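Local coordinates for arylmalonate decarboxylase (Bordetella bronchiseptica, PDB 3IXL), which catalyses the enantioselective decarboxylation of 2-aryl-2-methylmalonates to 2-arylpropionates with release of carbon dioxide, at residues P32-L40 / V51-L62. The protein carries 2 engineered substitutions. Sequence-based numbering, arbitrary orientation.
Sequences PFIASGLGL and VIESVVDHARRL
Ser36 OG is gripped by two side chains of the helix: His58 ND1 lies 2.7 Å from Ser36 OG, with either group able to donate, and Arg61 NH1 donates to Ser36 OG at 3.1 Å. The hydroxyl sits at the edge of the imidazole, near its plane, and only 12° out of the guanidinium plane. Arg61 gets there on an aliphatic chain extended from CG to NE, and Ser36 OG reaches both partners because it stands opposite its own backbone N (chi1 -169°). The far nitrogen of the imidazole is held as well: a water lies 3.0 Å from His58 NE2 and donates to Leu38 O and to Ser54 OG, so both ring nitrogens are held and the ring's rotation is restricted. Ser54 OG in turn donates to Val51 O at 2.7 Å, in the carbonyl plane and on a lone pair; Ser54 N shares that acceptor. Leu38 CD2 meets His58 CD2 at 3.6 Å and touches Val55 CG2, while Leu38 CB packs on Val51 CB. Val51 spreads its two methyls, CG1 against the backbone carbonyl of Leu38 and CG2 against Leu40 CD1 at 3.8 Å; the side chain of Leu40 lies about 5 Å from bound 2-phenylacetic acid. At the other end Leu62 CD2 slides past Ile34 CG1 and CD1, and Leu62 also rests on Ile12 of strand 8-13. Strand 33-37 and the helical residues 55-62 run roughly antiparallel (147°), as in a beta-alpha-beta crossover: helix 55-64 leads on to parallel strand 67-72 in the alpha/beta fold of the Asp/Glu racemase clan.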
ATOM      1  N   PRO A  32       6.849  16.430  -5.506  1.00  8.16           N
ATOM      2  CA  PRO A  32       7.176  15.734  -6.754  1.00  7.97           C
ATOM      3  C   PRO A  32       7.364  14.228  -6.564  1.00  7.78           C
ATOM      4  O   PRO A  32       8.112  13.780  -5.681  1.00  7.96           O
ATOM      5  CB  PRO A  32       8.494  16.381  -7.176  1.00  8.08           C
ATOM      6  CG  PRO A  32       9.153  16.750  -5.865  1.00  8.39           C
ATOM      7  CD  PRO A  32       8.038  17.056  -4.891  1.00  8.61           C
ATOM      8  N   PHE A  33       6.685  13.463  -7.399  1.00  7.05           N
ATOM      9  CA  PHE A  33       6.831  12.013  -7.426  1.00  6.89           C
ATOM     10  C   PHE A  33       7.254  11.579  -8.811  1.00  7.02           C
ATOM     11  O   PHE A  33       6.779  12.136  -9.798  1.00  7.19           O
ATOM     12  CB  PHE A  33       5.504  11.332  -7.072  1.00  6.98           C
ATOM     13  CG  PHE A  33       5.025  11.635  -5.688  1.00  6.13           C
ATOM     14  CD1 PHE A  33       4.121  12.676  -5.465  1.00  6.99           C
ATOM     15  CD2 PHE A  33       5.468  10.895  -4.595  1.00  6.43           C
ATOM     16  CE1 PHE A  33       3.677  12.979  -4.183  1.00  7.09           C
ATOM     17  CE2 PHE A  33       5.024  11.194  -3.304  1.00  7.03           C
ATOM     18  CZ  PHE A  33       4.139  12.238  -3.096  1.00  6.63           C
ATOM     19  N   ILE A  34       8.148  10.597  -8.885  1.00  6.32           N
ATOM     20  CA  ILE A  34       8.524   9.985 -10.151  1.00  6.56           C
ATOM     21  C   ILE A  34       8.335   8.490 -10.022  1.00  6.52           C
ATOM     22  O   ILE A  34       8.383   7.958  -8.905  1.00  7.01           O
ATOM     23  CB  ILE A  34       9.975  10.335 -10.583  1.00  6.74           C
ATOM     24  CG1 ILE A  34      10.995   9.913  -9.518  1.00  7.04           C
ATOM     25  CG2 ILE A  34      10.079  11.830 -10.925  1.00  7.69           C
ATOM     26  CD1 ILE A  34      12.461  10.038  -9.964  1.00  7.83           C
ATOM     27  N   ALA A  35       8.095   7.817 -11.141  1.00  6.52           N
ATOM     28  CA  ALA A  35       7.750   6.406 -11.092  1.00  6.91           C
ATOM     29  C   ALA A  35       8.392   5.627 -12.209  1.00  7.14           C
ATOM     30  O   ALA A  35       8.806   6.186 -13.222  1.00  8.00           O
ATOM     31  CB  ALA A  35       6.236   6.207 -11.086  1.00  7.39           C
ATOM     32  N   SER A  36       8.491   4.329 -11.982  1.00  7.27           N
ATOM     33  CA  SER A  36       9.066   3.406 -12.934  1.00  7.75           C
ATOM     34  C   SER A  36       8.232   2.129 -12.860  1.00  7.97           C
ATOM     35  O   SER A  36       7.946   1.629 -11.762  1.00  7.89           O
ATOM     36  CB  SER A  36      10.532   3.155 -12.591  1.00  8.16           C
ATOM     37  OG  SER A  36      11.183   2.454 -13.641  1.00 10.80           O
ATOM     38  N   GLY A  37       7.820   1.620 -14.020  1.00  8.26           N
ATOM     39  CA  GLY A  37       6.844   0.532 -14.096  1.00  8.61           C
ATOM     40  C   GLY A  37       7.385  -0.860 -14.333  1.00  9.18           C
ATOM     41  O   GLY A  37       8.238  -1.066 -15.200  1.00  9.75           O
ATOM     42  N   LEU A  38       6.850  -1.824 -13.591  1.00  9.41           N
ATOM     43  CA  LEU A  38       7.305  -3.211 -13.659  1.00  9.71           C
ATOM     44  C   LEU A  38       6.746  -3.998 -14.827  1.00  9.77           C
ATOM     45  O   LEU A  38       7.413  -4.904 -15.322  1.00 10.29           O
ATOM     46  CB  LEU A  38       6.936  -3.950 -12.373  1.00  9.95           C
ATOM     47  CG  LEU A  38       7.633  -3.453 -11.115  1.00  9.78           C
ATOM     48  CD1 LEU A  38       6.943  -3.972  -9.877  1.00 11.95           C
ATOM     49  CD2 LEU A  38       9.071  -3.920 -11.123  1.00 12.67           C
ATOM     50  N   GLY A  39       5.519  -3.684 -15.238  1.00  9.63           N
ATOM     51  CA  GLY A  39       4.814  -4.497 -16.222  1.00 10.37           C
ATOM     52  C   GLY A  39       4.202  -5.763 -15.653  1.00 10.24           C
ATOM     53  O   GLY A  39       4.185  -6.798 -16.322  1.00 11.29           O
ATOM     54  N   LEU A  40       3.691  -5.694 -14.424  1.00 10.39           N
ATOM     55  CA  LEU A  40       3.029  -6.842 -13.803  1.00 10.54           C
ATOM     56  C   LEU A  40       1.837  -7.297 -14.637  1.00 11.15           C
ATOM     57  O   LEU A  40       1.031  -6.471 -15.064  1.00 11.98           O
ATOM     58  CB  LEU A  40       2.563  -6.475 -12.383  1.00 10.41           C
ATOM     59  CG  LEU A  40       1.816  -7.537 -11.568  1.00 10.11           C
ATOM     60  CD1 LEU A  40       2.744  -8.704 -11.229  1.00  9.71           C
ATOM     61  CD2 LEU A  40       1.242  -6.929 -10.302  1.00 10.62           C
ATOM     62  N   VAL A  51       8.082 -10.539 -12.412  1.00  9.77           N
ATOM     63  CA  VAL A  51       8.633  -9.177 -12.336  1.00  9.94           C
ATOM     64  C   VAL A  51       9.462  -8.890 -11.087  1.00  9.52           C
ATOM     65  O   VAL A  51      10.183  -7.887 -11.047  1.00  9.03           O
ATOM     66  CB  VAL A  51       7.540  -8.073 -12.469  1.00  9.77           C
ATOM     67  CG1 VAL A  51       6.869  -8.146 -13.829  1.00 10.97           C
ATOM     68  CG2 VAL A  51       6.525  -8.142 -11.320  1.00 11.00           C
ATOM     69  N   ILE A  52       9.354  -9.742 -10.066  1.00  8.74           N
ATOM     70  CA  ILE A  52       9.960  -9.437  -8.766  1.00  9.51           C
ATOM     71  C   ILE A  52      11.473  -9.209  -8.867  1.00  9.79           C
ATOM     72  O   ILE A  52      12.035  -8.397  -8.136  1.00  9.99           O
ATOM     73  CB  ILE A  52       9.619 -10.517  -7.699  1.00  9.63           C
ATOM     74  CG1 ILE A  52      10.102 -10.113  -6.299  1.00  9.86           C
ATOM     75  CG2 ILE A  52      10.231 -11.863  -8.074  1.00 10.00           C
ATOM     76  CD1 ILE A  52       9.378  -8.923  -5.699  1.00 10.85           C
ATOM     77  N   GLU A  53      12.118  -9.915  -9.792  1.00 10.66           N
ATOM     78  CA  GLU A  53      13.568  -9.831  -9.925  1.00 11.33           C
ATOM     79  C   GLU A  53      14.043  -8.497 -10.483  1.00 11.23           C
ATOM     80  O   GLU A  53      15.225  -8.164 -10.359  1.00 12.29           O
ATOM     81  CB  GLU A  53      14.079 -10.965 -10.806  1.00 11.55           C
ATOM     82  CG  GLU A  53      13.807 -12.335 -10.203  1.00 13.90           C
ATOM     83  CD  GLU A  53      13.999 -13.464 -11.191  1.00 16.52           C
ATOM     84  OE1 GLU A  53      14.705 -14.425 -10.834  1.00 18.94           O
ATOM     85  OE2 GLU A  53      13.450 -13.401 -12.310  1.00 17.67           O
ATOM     86  N   SER A  54      13.134  -7.744 -11.096  1.00 10.50           N
ATOM     87  CA  SER A  54      13.476  -6.457 -11.696  1.00 10.73           C
ATOM     88  C   SER A  54      13.376  -5.279 -10.738  1.00 10.21           C
ATOM     89  O   SER A  54      13.770  -4.176 -11.084  1.00 10.01           O
ATOM     90  CB  SER A  54      12.611  -6.190 -12.926  1.00 10.63           C
ATOM     91  OG  SER A  54      11.254  -5.951 -12.572  1.00 12.79           O
ATOM     92  N   VAL A  55      12.838  -5.514  -9.547  1.00 10.04           N
ATOM     93  CA  VAL A  55      12.632  -4.437  -8.587  1.00  9.68           C
ATOM     94  C   VAL A  55      13.919  -3.656  -8.307  1.00 10.22           C
ATOM     95  O   VAL A  55      13.920  -2.427  -8.347  1.00 10.23           O
ATOM     96  CB  VAL A  55      11.973  -4.951  -7.291  1.00  9.71           C
ATOM     97  CG1 VAL A  55      12.038  -3.887  -6.183  1.00  8.86           C
ATOM     98  CG2 VAL A  55      10.526  -5.346  -7.577  1.00  9.69           C
ATOM     99  N   VAL A  56      15.013  -4.367  -8.062  1.00 10.74           N
ATOM    100  CA  VAL A  56      16.282  -3.704  -7.754  1.00 11.29           C
ATOM    101  C   VAL A  56      16.752  -2.785  -8.896  1.00 11.40           C
ATOM    102  O   VAL A  56      17.229  -1.675  -8.657  1.00 11.55           O
ATOM    103  CB  VAL A  56      17.365  -4.742  -7.374  1.00 11.52           C
ATOM    104  CG1 VAL A  56      18.758  -4.129  -7.391  1.00 13.59           C
ATOM    105  CG2 VAL A  56      17.061  -5.311  -5.997  1.00 12.74           C
ATOM    106  N   ASP A  57      16.577  -3.232 -10.137  1.00 11.24           N
ATOM    107  CA  ASP A  57      16.972  -2.426 -11.291  1.00 11.78           C
ATOM    108  C   ASP A  57      16.128  -1.166 -11.410  1.00 10.77           C
ATOM    109  O   ASP A  57      16.637  -0.107 -11.772  1.00 10.87           O
ATOM    110  CB  ASP A  57      16.909  -3.243 -12.583  1.00 12.79           C
ATOM    111  CG  ASP A  57      17.932  -4.370 -12.606  1.00 16.94           C
ATOM    112  OD1 ASP A  57      19.079  -4.173 -12.139  1.00 21.17           O
ATOM    113  OD2 ASP A  57      17.577  -5.470 -13.073  1.00 22.84           O
ATOM    114  N   HIS A  58      14.837  -1.274 -11.089  1.00  9.84           N
ATOM    115  CA  HIS A  58      13.965  -0.100 -11.102  1.00  9.51           C
ATOM    116  C   HIS A  58      14.346   0.877  -9.989  1.00  8.83           C
ATOM    117  O   HIS A  58      14.319   2.090 -10.185  1.00  9.20           O
ATOM    118  CB  HIS A  58      12.490  -0.502 -11.002  1.00  9.81           C
ATOM    119  CG  HIS A  58      11.933  -1.027 -12.286  1.00 10.06           C
ATOM    120  ND1 HIS A  58      11.427  -0.200 -13.266  1.00 11.49           N
ATOM    121  CD2 HIS A  58      11.824  -2.289 -12.763  1.00 12.74           C
ATOM    122  CE1 HIS A  58      11.018  -0.932 -14.286  1.00 12.51           C
ATOM    123  NE2 HIS A  58      11.249  -2.202 -14.008  1.00 13.01           N
ATOM    124  N   ALA A  59      14.721   0.341  -8.825  1.00  8.67           N
ATOM    125  CA  ALA A  59      15.233   1.180  -7.737  1.00  8.32           C
ATOM    126  C   ALA A  59      16.464   1.992  -8.183  1.00  8.50           C
ATOM    127  O   ALA A  59      16.557   3.190  -7.912  1.00  7.99           O
ATOM    128  CB  ALA A  59      15.542   0.331  -6.498  1.00  8.26           C
ATOM    129  N   ARG A  60      17.396   1.325  -8.860  1.00  9.06           N
ATOM    130  CA  ARG A  60      18.599   1.966  -9.375  1.00  9.92           C
ATOM    131  C   ARG A  60      18.262   3.052 -10.402  1.00  9.63           C
ATOM    132  O   ARG A  60      18.880   4.124 -10.387  1.00  9.32           O
ATOM    133  CB  ARG A  60      19.529   0.933 -10.004  1.00 10.92           C
ATOM    134  CG  ARG A  60      20.218  -0.018  -9.032  1.00 15.26           C
ATOM    135  CD  ARG A  60      21.160  -0.942  -9.814  1.00 21.51           C
ATOM    136  NE  ARG A  60      21.839  -1.936  -8.985  1.00 25.90           N
ATOM    137  CZ  ARG A  60      22.999  -1.734  -8.361  1.00 27.43           C
ATOM    138  NH1 ARG A  60      23.624  -0.564  -8.453  1.00 28.00           N
ATOM    139  NH2 ARG A  60      23.534  -2.707  -7.635  1.00 28.40           N
ATOM    140  N   ARG A  61      17.286   2.788 -11.279  1.00  9.57           N
ATOM    141  CA  ARG A  61      16.869   3.811 -12.245  1.00 10.01           C
ATOM    142  C   ARG A  61      16.388   5.060 -11.521  1.00  9.22           C
ATOM    143  O   ARG A  61      16.791   6.180 -11.839  1.00  9.63           O
ATOM    144  CB  ARG A  61      15.772   3.319 -13.197  1.00 10.35           C
ATOM    145  CG  ARG A  61      15.369   4.423 -14.180  1.00 13.42           C
ATOM    146  CD  ARG A  61      14.061   4.180 -14.873  1.00 17.29           C
ATOM    147  NE  ARG A  61      13.632   5.390 -15.583  1.00 18.26           N
ATOM    148  CZ  ARG A  61      12.373   5.666 -15.916  1.00 19.85           C
ATOM    149  NH1 ARG A  61      11.397   4.820 -15.592  1.00 19.99           N
ATOM    150  NH2 ARG A  61      12.080   6.797 -16.557  1.00 19.75           N
ATOM    151  N   LEU A  62      15.520   4.864 -10.532  1.00  8.15           N
ATOM    152  CA  LEU A  62      15.002   5.996  -9.766  1.00  7.79           C
ATOM    153  C   LEU A  62      16.105   6.763  -9.025  1.00  7.87           C
ATOM    154  O   LEU A  62      16.064   7.994  -8.938  1.00  8.36           O
ATOM    155  CB  LEU A  62      13.898   5.531  -8.802  1.00  7.74           C
ATOM    156  CG  LEU A  62      12.630   5.017  -9.503  1.00  7.90           C
ATOM    157  CD1 LEU A  62      11.827   4.138  -8.558  1.00  7.99           C
ATOM    158  CD2 LEU A  62      11.772   6.156 -10.043  1.00  7.79           C
TER
HETATM  159  O   HOH W   1      10.164  -4.871 -14.908  1.00 21.87           O